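Side-chain contacts in serine protease inhibitor 4, isoform B (Drosophila melanogaster, PDB 4P0F), which probably inhibits serine-type and cysteine-type endopeptidases as a member of the serpin family, and is seen here in its cleaved form: residues E247-L250 with R251-T254; V285-L289 with G290-M294; A299-G302 with K303-Q306. One frame throughout, in Å; residues are numbered along the deposited sequence.

Contact 1: E247-L250 with R251-T254; sequences EEKL and RLTT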
loop_
_atom_site.group_PDB
_atom_site.type_symbol
_atom_site.label_atom_id
_atom_site.label_comp_id
_atom_site.label_asym_id
_atom_site.label_seq_id
_atom_site.Cartn_x
_atom_site.Cartn_y
_atom_site.Cartn_z
ATOM N N GLU A 247 12.772 5.301 11.905
ATOM C CA GLU A 247 11.481 4.639 11.769
ATOM C C GLU A 247 10.671 4.841 13.034
ATOM O O GLU A 247 9.466 5.071 12.984
ATOM C CB GLU A 247 11.658 3.148 11.487
ATOM C CG GLU A 247 12.150 2.856 10.083
ATOM C CD GLU A 247 12.335 1.368 9.809
ATOM O OE1 GLU A 247 12.299 0.568 10.768
ATOM O OE2 GLU A 247 12.510 1.000 8.626
ATOM N N GLU A 248 11.352 4.756 14.168
ATOM C CA GLU A 248 10.717 4.961 15.466
ATOM C C GLU A 248 10.289 6.410 15.664
ATOM O O GLU A 248 9.214 6.679 16.207
ATOM C CB GLU A 248 11.664 4.545 16.593
ATOM C CG GLU A 248 11.909 3.048 16.678
ATOM C CD GLU A 248 13.061 2.690 17.606
ATOM O OE1 GLU A 248 13.542 3.579 18.340
ATOM O OE2 GLU A 248 13.489 1.517 17.597
ATOM N N LYS A 249 11.133 7.340 15.235
ATOM C CA LYS A 249 10.852 8.763 15.404
ATOM C C LYS A 249 9.770 9.295 14.470
ATOM O O LYS A 249 9.143 10.306 14.772
ATOM C CB LYS A 249 12.118 9.583 15.209
ATOM C CG LYS A 249 13.132 9.421 16.321
ATOM C CD LYS A 249 14.358 10.276 16.071
ATOM C CE LYS A 249 15.559 9.767 16.856
ATOM N NZ LYS A 249 16.851 10.303 16.339
ATOM N N LEU A 250 9.546 8.636 13.338
ATOM C CA LEU A 250 8.493 9.084 12.433
ATOM C C LEU A 250 7.126 9.059 13.124
ATOM O O LEU A 250 6.227 9.814 12.758
ATOM C CB LEU A 250 8.470 8.228 11.160
ATOM C CG LEU A 250 9.583 8.514 10.151
ATOM C CD1 LEU A 250 9.562 7.478 9.035
ATOM C CD2 LEU A 250 9.474 9.916 9.577
ATOM N N ARG A 251 6.983 8.214 14.143
ATOM C CA ARG A 251 5.764 8.116 14.928
ATOM C C ARG A 251 5.477 9.398 15.701
ATOM O O ARG A 251 4.340 9.639 16.105
ATOM C CB ARG A 251 5.861 6.959 15.928
ATOM C CG ARG A 251 6.260 5.623 15.326
ATOM C CD ARG A 251 6.589 4.630 16.427
ATOM N NE ARG A 251 6.502 3.248 15.971
ATOM C CZ ARG A 251 6.603 2.191 16.771
ATOM N NH1 ARG A 251 6.793 2.354 18.075
ATOM N NH2 ARG A 251 6.510 0.967 16.267
ATOM N N LEU A 252 6.523 10.190 15.921
ATOM C CA LEU A 252 6.432 11.413 16.711
ATOM C C LEU A 252 5.988 12.602 15.873
ATOM O O LEU A 252 5.714 13.670 16.417
ATOM C CB LEU A 252 7.781 11.743 17.361
ATOM C CG LEU A 252 8.412 10.699 18.283
ATOM C CD1 LEU A 252 9.825 11.114 18.663
ATOM C CD2 LEU A 252 7.587 10.503 19.515
ATOM N N THR A 253 5.912 12.424 14.563
ATOM C CA THR A 253 5.527 13.516 13.681
ATOM C C THR A 253 4.455 13.012 12.715
ATOM O O THR A 253 3.856 11.958 12.949
ATOM C CB THR A 253 6.750 14.096 12.939
ATOM O OG1 THR A 253 6.395 15.324 12.283
ATOM C CG2 THR A 253 7.312 13.109 11.942
ATOM N N THR A 254 4.167 13.791 11.678
ATOM C CA THR A 254 3.209 13.377 10.655
ATOM C C THR A 254 3.775 13.607 9.271
ATOM O O THR A 254 4.633 14.462 9.064
ATOM C CB THR A 254 1.868 14.144 10.744
ATOM O OG1 THR A 254 2.081 15.522 10.409
ATOM C CG2 THR A 254 1.244 14.024 12.130
#
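Arg-251 lays its aliphatic chain against the backbone of Glu-248, one turn earlier, where the helix 243-249 runs out into the loop that leads to helix 255-260. Three i to i-3 backbone hydrogen bonds step along this exit. The first, from Arg-251 N to Glu-248 O, is long at 3.4 Å and weak. Leu-252 N reaches Lys-249 O at 2.9 Å, and Thr-253 N follows to Leu-250 O at 3.2 Å with an N-H...O angle of 161°.

The carbon contacts gather round the same carbonyl oxygens. Arg-251 CG and CD each lie 3.3 Å from Glu-248 O; with CG anti to the carbonyl carbon (chi1 -52°) and the chain extended from there to NE, the methylenes run back along the helix. Its guanidinium stays well short of the Glu-248 carboxylate, NH1 lying 6.8 Å from OE2, so any attraction between these opposite charges acts at a distance. Leu-252 sets CB 3.3 Å from Lys-249 O, and Thr-253 brings its methyl CG2 to 3.6 Å from Leu-250 O.

The long polar chain of Arg-251 suits the exposed side of this turn, whereas the buried Leu-250 packs on Ile-258 of helix 255-260, which Thr-253 also touches. Thr-254, small and hydroxyl-bearing, is the N-cap of that helix, its OG1 bonded to Gln-257 N. Glu-247 rests on Tyr-22 and Ser-26 of helix 6-28 and makes a weak hydrogen bond to Ser-376 in strand 370-377.

Contact 2: V285-L289 with G290-M294; sequences VFQKL and GMSRM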
loop_
_atom_site.group_PDB
_atom_site.type_symbol
_atom_site.label_atom_id
_atom_site.label_comp_id
_atom_site.label_asym_id
_atom_site.label_seq_id
_atom_site.Cartn_x
_atom_site.Cartn_y
_atom_site.Cartn_z
ATOM N N VAL A 285 -0.639 -8.256 11.631
ATOM C CA VAL A 285 -0.582 -6.794 11.697
ATOM C C VAL A 285 -1.931 -6.246 12.181
ATOM O O VAL A 285 -1.976 -5.402 13.082
ATOM C CB VAL A 285 -0.212 -6.170 10.330
ATOM C CG1 VAL A 285 -0.536 -4.681 10.286
ATOM C CG2 VAL A 285 1.259 -6.395 10.036
ATOM N N PHE A 286 -3.024 -6.738 11.608
ATOM C CA PHE A 286 -4.351 -6.257 12.010
ATOM C C PHE A 286 -4.647 -6.576 13.465
ATOM O O PHE A 286 -5.226 -5.756 14.174
ATOM C CB PHE A 286 -5.439 -6.843 11.122
ATOM C CG PHE A 286 -5.695 -6.047 9.881
ATOM C CD1 PHE A 286 -4.710 -5.889 8.926
ATOM C CD2 PHE A 286 -6.925 -5.469 9.660
ATOM C CE1 PHE A 286 -4.954 -5.160 7.783
ATOM C CE2 PHE A 286 -7.168 -4.738 8.528
ATOM C CZ PHE A 286 -6.173 -4.585 7.581
ATOM N N GLN A 287 -4.255 -7.764 13.916
ATOM C CA GLN A 287 -4.427 -8.115 15.315
ATOM C C GLN A 287 -3.649 -7.173 16.232
ATOM O O GLN A 287 -4.160 -6.722 17.265
ATOM C CB GLN A 287 -3.995 -9.558 15.543
ATOM C CG GLN A 287 -4.960 -10.559 14.920
ATOM C CD GLN A 287 -4.401 -11.961 14.876
ATOM O OE1 GLN A 287 -3.185 -12.158 14.913
ATOM N NE2 GLN A 287 -5.284 -12.944 14.810
ATOM N N LYS A 288 -2.414 -6.869 15.852
ATOM C CA LYS A 288 -1.581 -5.985 16.658
ATOM C C LYS A 288 -2.080 -4.543 16.643
ATOM O O LYS A 288 -1.718 -3.754 17.518
ATOM C CB LYS A 288 -0.136 -6.031 16.180
ATOM C CG LYS A 288 0.572 -7.325 16.520
ATOM C CD LYS A 288 1.935 -7.361 15.856
ATOM C CE LYS A 288 2.716 -8.617 16.203
ATOM N NZ LYS A 288 4.040 -8.608 15.509
ATOM N N LEU A 289 -2.901 -4.202 15.654
ATOM C CA LEU A 289 -3.512 -2.878 15.584
ATOM C C LEU A 289 -4.938 -2.888 16.151
ATOM O O LEU A 289 -5.698 -1.946 15.948
ATOM C CB LEU A 289 -3.511 -2.366 14.147
ATOM C CG LEU A 289 -2.110 -2.108 13.577
ATOM C CD1 LEU A 289 -2.173 -1.686 12.127
ATOM C CD2 LEU A 289 -1.383 -1.062 14.384
ATOM N N GLY A 290 -5.279 -3.946 16.880
ATOM C CA GLY A 290 -6.524 -3.997 17.627
ATOM C C GLY A 290 -7.738 -4.429 16.838
ATOM O O GLY A 290 -8.866 -4.181 17.264
ATOM N N MET A 291 -7.512 -5.087 15.703
ATOM C CA MET A 291 -8.605 -5.546 14.848
ATOM C C MET A 291 -8.665 -7.079 14.773
ATOM O O MET A 291 -8.773 -7.652 13.688
ATOM C CB MET A 291 -8.470 -4.935 13.456
ATOM C CG MET A 291 -8.612 -3.417 13.473
ATOM S SD MET A 291 -8.361 -2.616 11.874
ATOM C CE MET A 291 -6.566 -2.552 11.774
ATOM N N SER A 292 -8.636 -7.725 15.938
ATOM C CA SER A 292 -8.608 -9.191 16.024
ATOM C C SER A 292 -9.944 -9.869 15.784
ATOM O O SER A 292 -9.978 -11.023 15.349
ATOM C CB SER A 292 -8.098 -9.632 17.397
ATOM O OG SER A 292 -6.718 -9.352 17.520
ATOM N N ARG A 293 -11.046 -9.196 16.095
ATOM C CA ARG A 293 -12.337 -9.886 16.122
ATOM C C ARG A 293 -12.756 -10.453 14.754
ATOM O O ARG A 293 -13.377 -11.525 14.679
ATOM C CB ARG A 293 -13.421 -8.946 16.663
ATOM C CG ARG A 293 -14.701 -9.639 17.095
ATOM C CD ARG A 293 -15.559 -8.701 17.932
ATOM N NE ARG A 293 -16.857 -9.263 18.277
ATOM C CZ ARG A 293 -17.112 -9.963 19.381
ATOM N NH1 ARG A 293 -16.150 -10.208 20.263
ATOM N NH2 ARG A 293 -18.337 -10.422 19.600
ATOM N N MET A 294 -12.411 -9.745 13.684
ATOM C CA MET A 294 -12.742 -10.154 12.320
ATOM C C MET A 294 -12.227 -11.555 11.933
ATOM O O MET A 294 -12.799 -12.199 11.053
ATOM C CB MET A 294 -12.193 -9.118 11.336
ATOM C CG MET A 294 -10.701 -9.003 11.384
ATOM S SD MET A 294 -10.130 -7.468 10.616
ATOM C CE MET A 294 -10.731 -7.746 8.974
HETATM O O HOH W 1 -8.202 -13.034 15.905
HETATM O O HOH W 2 -6.145 -7.398 19.043
#
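A Schellman motif closes the helix 283-288, with Met-291 N bonded to Phe-286 O at 2.8 Å and Gly-290 N to Gln-287 O at 3.0 Å. Gly-290 is the C-prime residue; its positive phi (84°) is one that glycine, having no side chain, adopts with ease.

Beyond the glycine the chain turns back, and Met-291 crosses the Phe-286 side chain obliquely. Its chain bends at chi3 (-81°), bringing CE to 3.6 Å from Phe-286 CD2 and 3.9 Å from Leu-289 CB, while SD stands 4.8 Å from the ring centroid in a Met-aromatic contact. Met-294 adds a second, its SD 3.9 Å from Phe-286 CD2. Flexible, polarisable methionines suit this buried ring, which also packs on Leu-64 of helix 54-64 and Ile-41 and Ala-45 of helix 38-49.

On the solvent side, Ser-292 OG touches the Gln-287 methylenes, CG at 3.4 Å. One water accepts from Gln-287 NE2 and donates to Ser-292 O; another joins Gln-287 O to Ser-292 OG. The apolar pairing of Phe-286 with Met-291 inside and a backbone reversal at glycine are typical of a Schellman C-cap.

Contact 3: A299-G302 with K303-Q306; sequences AEFG and KMLQ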
loop_
_atom_site.group_PDB
_atom_site.type_symbol
_atom_site.label_atom_id
_atom_site.label_comp_id
_atom_site.label_asym_id
_atom_site.label_seq_id
_atom_site.Cartn_x
_atom_site.Cartn_y
_atom_site.Cartn_z
ATOM N N ALA A 299 -16.565 -13.129 15.000
ATOM C CA ALA A 299 -16.675 -12.125 13.949
ATOM C C ALA A 299 -18.124 -11.892 13.549
ATOM O O ALA A 299 -18.923 -12.829 13.503
ATOM C CB ALA A 299 -15.871 -12.535 12.730
ATOM N N GLU A 300 -18.434 -10.642 13.227
ATOM C CA GLU A 300 -19.779 -10.226 12.860
ATOM C C GLU A 300 -19.792 -9.600 11.473
ATOM O O GLU A 300 -19.464 -8.424 11.314
ATOM C CB GLU A 300 -20.314 -9.243 13.897
ATOM C CG GLU A 300 -20.492 -9.889 15.275
ATOM C CD GLU A 300 -19.767 -9.216 16.421
ATOM O OE1 GLU A 300 -18.782 -8.490 16.197
ATOM O OE2 GLU A 300 -20.199 -9.433 17.581
ATOM N N PHE A 301 -20.155 -10.394 10.465
ATOM C CA PHE A 301 -20.200 -9.917 9.088
ATOM C C PHE A 301 -21.564 -10.210 8.473
ATOM O O PHE A 301 -21.669 -10.549 7.295
ATOM C CB PHE A 301 -19.091 -10.558 8.249
ATOM C CG PHE A 301 -17.730 -9.973 8.489
ATOM C CD1 PHE A 301 -17.400 -8.725 7.997
ATOM C CD2 PHE A 301 -16.784 -10.676 9.202
ATOM C CE1 PHE A 301 -16.152 -8.188 8.225
ATOM C CE2 PHE A 301 -15.529 -10.141 9.429
ATOM C CZ PHE A 301 -15.216 -8.905 8.934
ATOM N N GLY A 302 -22.614 -10.045 9.275
ATOM C CA GLY A 302 -23.954 -10.365 8.840
ATOM C C GLY A 302 -24.577 -9.446 7.812
ATOM O O GLY A 302 -25.693 -9.716 7.345
ATOM N N LYS A 303 -23.877 -8.375 7.441
ATOM C CA LYS A 303 -24.414 -7.454 6.458
ATOM C C LYS A 303 -23.841 -7.692 5.058
ATOM O O LYS A 303 -24.167 -6.958 4.132
ATOM C CB LYS A 303 -24.185 -6.013 6.907
ATOM C CG LYS A 303 -25.280 -5.550 7.881
ATOM C CD LYS A 303 -24.890 -4.290 8.649
ATOM C CE LYS A 303 -25.189 -3.020 7.878
ATOM N NZ LYS A 303 -24.775 -1.804 8.645
ATOM N N MET A 304 -23.041 -8.744 4.900
ATOM C CA MET A 304 -22.474 -9.080 3.596
ATOM C C MET A 304 -23.444 -9.851 2.695
ATOM O O MET A 304 -23.703 -9.438 1.572
ATOM C CB MET A 304 -21.194 -9.896 3.772
ATOM C CG MET A 304 -20.038 -9.067 4.258
ATOM S SD MET A 304 -18.517 -10.023 4.386
ATOM C CE MET A 304 -17.298 -8.691 4.404
ATOM N N LEU A 305 -23.981 -10.957 3.204
ATOM C CA LEU A 305 -24.798 -11.876 2.402
ATOM C C LEU A 305 -26.240 -11.999 2.894
ATOM O O LEU A 305 -26.524 -11.838 4.081
ATOM C CB LEU A 305 -24.175 -13.267 2.414
ATOM C CG LEU A 305 -22.731 -13.410 1.939
ATOM C CD1 LEU A 305 -22.295 -14.859 2.081
ATOM C CD2 LEU A 305 -22.592 -12.944 0.514
ATOM N N GLN A 306 -27.157 -12.334 1.995
ATOM C CA GLN A 306 -28.527 -12.570 2.418
ATOM C C GLN A 306 -28.592 -13.788 3.348
ATOM O O GLN A 306 -29.425 -13.858 4.245
ATOM C CB GLN A 306 -29.437 -12.754 1.202
ATOM C CG GLN A 306 -29.459 -11.517 0.320
ATOM C CD GLN A 306 -30.455 -11.604 -0.812
ATOM O OE1 GLN A 306 -31.027 -12.659 -1.074
ATOM N NE2 GLN A 306 -30.666 -10.486 -1.496
HETATM O O HOH W 3 -23.478 -12.089 5.690
#
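This is a type I beta turn, Phe-301 to Met-304, packed into the body of the serpin fold by the two residues that begin and end it. It lies in the long loop between helix 283-288 and strand 311-324. The turn closes through Met-304 N, which donates to Phe-301 O at 3.3 Å with an N-H...O angle of 163°; the donor stands above the carbonyl plane.

Gly-302 and Lys-303 fill the two central positions. Gly-302 occupies an exposed corner, and its O accepts a hydrogen bond from Arg-106 NH1. Lys-303 sets only its first carbons against the turn, CB lying 3.6 Å from Gly-302 C, and its chain then bends at chi3 and leads away from the turn; a long, polar-ended chain suits this partly exposed place, where it touches Glu-53.

The first and last residues are apolar and buried. Phe-301 and Met-304 lie side by side and point the same way, both with CG anti to their carbonyl carbons (chi1 -77° for the phenylalanine). Met-304 then stays extended through its thioether, which carries its sulfur and methyl along the phenylalanine side chain to meet the ring obliquely. SD lies 3.9 Å from Phe-301 CB and 4.8 Å from the ring centroid, a Met-aromatic contact. The pair suits a buried place: Phe-301 packs on Leu-311 and Val-313 of strand 311-324, and Met-304 on Leu-163 of strand 161-174.

A water bridges Leu-305 N and Phe-301 O just past the turn. It accepts from Leu-305 N at 2.8 Å and can donate to Phe-301 O at 2.9 Å, the carbonyl that also takes the closing bond, though other acceptors compete for its protons. The methyl of Met-304 meets the ring, CE resting 3.6 Å from Phe-301 CD1.

The three contacts follow one another along the chain, each a local turn or helix exit. Contacts 2 and 3 belong to one connection, between helix 283-288 and strand 311-324, and touch although their centres are about 18 Å apart: Arg-293 NH2 forms a 2.9 Å salt bridge with Glu-300 OE2, and Ala-299 CB packs 3.3 Å from Arg-293 O. The Met-294 and Phe-301 side chains also meet, so the Met-aromatic groups of the two contacts adjoin. Contact 1 stands apart, its nearest atoms about 8 Å from contact 2 and about 25 Å from contact 3. Helix 6-28 is a shared neighbour, touched by Glu-247 of contact 1 and by Val-285 and Leu-289 of contact 2.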